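Local coordinates for protein diguanylate cyclase TpbB (Pseudomonas aeruginosa, PDB 4IOB) that catalyses the condensation of two GTP molecules into the bacterial second messenger cyclic-di-GMP, with magnesium as cofactor, through this cytoplasmic GGDEF domain, at residues G12-A17 and A135-A140. Numbering follows the deposited sequence.
Sequences GRLSRA and ALLHDA
Leu14 meets the isopropyl end of Leu137 tip to tip through its CD2 methyl, with Leu14 CD2 lying 3.5 Å from Leu137 CD2 and 3.7 Å from Leu137 CG. That one methyl also comes within 4.1 Å of Leu137 CD1, so it faces the whole fork of the opposing leucine. The other branch of Leu14 turns to a different neighbour: its CD1 approaches Leu136 CD2 at 4.3 Å, a looser apolar touch. With CG anti to the backbone N (chi1 -176°), Leu14 extends from helix 7-23 and divides its two methyls between consecutive leucines of helix 133-150. No hydrogen bond joins the segments, and the nearest CA atoms, Leu14 CA and Leu137 CA, are 9.5 Å apart; between the two segments the contact is made by leucine side chains, which bury a modest 115 Å² in total. Leu14 and Leu136 are both buried and both rest on Val30 of strand 27-35, while Leu136 also reaches Ala124 and Tyr126 of strand 119-126. Pro133, at the start of helix 133-150, also touches Leu14. Away from the magnesium site, this leucine cluster joins the N-terminal and the last helix over neighbouring antiparallel strands of the central sheet, with helices packed on a mainly antiparallel sheet, as in the nucleotide-cyclase-like fold of GGDEF domains.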
loop_
_atom_site.group_PDB
_atom_site.type_symbol
_atom_site.label_atom_id
_atom_site.label_comp_id
_atom_site.label_asym_id
_atom_site.label_seq_id
_atom_site.Cartn_x
_atom_site.Cartn_y
_atom_site.Cartn_z
ATOM N N GLY A 12 -7.190 0.711 13.778
ATOM C CA GLY A 12 -6.817 0.808 15.185
ATOM C C GLY A 12 -5.384 1.273 15.354
ATOM O O GLY A 12 -5.120 2.273 16.019
ATOM N N ARG A 13 -4.457 0.540 14.746
ATOM C CA ARG A 13 -3.043 0.891 14.791
ATOM C C ARG A 13 -2.827 2.341 14.372
ATOM O O ARG A 13 -1.955 3.028 14.903
ATOM C CB ARG A 13 -2.241 -0.036 13.878
ATOM C CG ARG A 13 -2.213 -1.487 14.332
ATOM C CD ARG A 13 -1.007 -1.772 15.211
ATOM N NE ARG A 13 0.243 -1.588 14.480
ATOM C CZ ARG A 13 1.427 -2.022 14.900
ATOM N NH1 ARG A 13 1.528 -2.675 16.050
ATOM N NH2 ARG A 13 2.511 -1.806 14.166
ATOM N N LEU A 14 -3.629 2.799 13.417
ATOM C CA LEU A 14 -3.516 4.157 12.899
ATOM C C LEU A 14 -3.845 5.191 13.972
ATOM O O LEU A 14 -3.075 6.121 14.207
ATOM C CB LEU A 14 -4.429 4.345 11.686
ATOM C CG LEU A 14 -4.355 5.695 10.971
ATOM C CD1 LEU A 14 -2.932 5.992 10.526
ATOM C CD2 LEU A 14 -5.308 5.728 9.787
ATOM N N SER A 15 -4.993 5.022 14.620
ATOM C CA SER A 15 -5.424 5.940 15.668
ATOM C C SER A 15 -4.334 6.132 16.717
ATOM O O SER A 15 -3.967 7.259 17.047
ATOM C CB SER A 15 -6.703 5.430 16.333
ATOM O OG SER A 15 -7.739 5.260 15.382
ATOM N N ARG A 16 -3.824 5.020 17.236
ATOM C CA ARG A 16 -2.799 5.050 18.273
ATOM C C ARG A 16 -1.464 5.577 17.755
ATOM O O ARG A 16 -0.769 6.316 18.452
ATOM C CB ARG A 16 -2.634 3.659 18.887
ATOM C CG ARG A 16 -3.558 3.401 20.066
ATOM C CD ARG A 16 -4.418 2.166 19.846
ATOM N NE ARG A 16 -3.691 1.090 19.182
ATOM C CZ ARG A 16 -4.262 -0.013 18.710
ATOM N NH1 ARG A 16 -5.573 -0.185 18.831
ATOM N NH2 ARG A 16 -3.526 -0.943 18.117
ATOM N N ALA A 17 -1.109 5.196 16.533
ATOM C CA ALA A 17 0.113 5.689 15.909
ATOM C C ALA A 17 0.020 7.196 15.700
ATOM O O ALA A 17 1.013 7.914 15.821
ATOM C CB ALA A 17 0.360 4.980 14.587
ATOM N N ALA A 135 -9.504 11.071 7.330
ATOM C CA ALA A 135 -9.005 11.922 6.255
ATOM C C ALA A 135 -7.703 11.393 5.666
ATOM O O ALA A 135 -7.525 11.375 4.449
ATOM C CB ALA A 135 -8.824 13.349 6.750
ATOM N N LEU A 136 -6.794 10.965 6.537
ATOM C CA LEU A 136 -5.501 10.450 6.102
ATOM C C LEU A 136 -5.680 9.228 5.207
ATOM O O LEU A 136 -4.910 9.012 4.272
ATOM C CB LEU A 136 -4.629 10.105 7.309
ATOM C CG LEU A 136 -3.125 10.000 7.052
ATOM C CD1 LEU A 136 -2.594 11.297 6.458
ATOM C CD2 LEU A 136 -2.388 9.653 8.335
ATOM N N LEU A 137 -6.704 8.433 5.499
ATOM C CA LEU A 137 -7.027 7.271 4.683
ATOM C C LEU A 137 -7.656 7.713 3.366
ATOM O O LEU A 137 -7.300 7.217 2.297
ATOM C CB LEU A 137 -7.980 6.339 5.432
ATOM C CG LEU A 137 -7.476 5.770 6.760
ATOM C CD1 LEU A 137 -8.589 5.037 7.492
ATOM C CD2 LEU A 137 -6.281 4.855 6.538
ATOM N N HIS A 138 -8.592 8.653 3.456
ATOM C CA HIS A 138 -9.270 9.184 2.279
ATOM C C HIS A 138 -8.299 9.840 1.342
ATOM O O HIS A 138 -8.435 9.736 0.122
ATOM C CB HIS A 138 -10.353 10.173 2.694
ATOM C CG HIS A 138 -10.998 10.893 1.534
ATOM N ND1 HIS A 138 -11.902 10.306 0.729
ATOM C CD2 HIS A 138 -10.843 12.197 1.065
ATOM C CE1 HIS A 138 -12.304 11.183 -0.210
ATOM N NE2 HIS A 138 -11.654 12.341 -0.003
ATOM N N ASP A 139 -7.307 10.523 1.905
ATOM C CA ASP A 139 -6.287 11.189 1.103
ATOM C C ASP A 139 -5.416 10.176 0.367
ATOM O O ASP A 139 -5.126 10.341 -0.818
ATOM C CB ASP A 139 -5.420 12.095 1.980
ATOM C CG ASP A 139 -6.192 13.274 2.538
ATOM O OD1 ASP A 139 -7.397 13.397 2.232
ATOM O OD2 ASP A 139 -5.594 14.081 3.282
ATOM N N ALA A 140 -5.000 9.131 1.074
ATOM C CA ALA A 140 -4.199 8.075 0.470
ATOM C C ALA A 140 -5.010 7.342 -0.590
ATOM O O ALA A 140 -4.462 6.818 -1.559
ATOM C CB ALA A 140 -3.712 7.103 1.534
#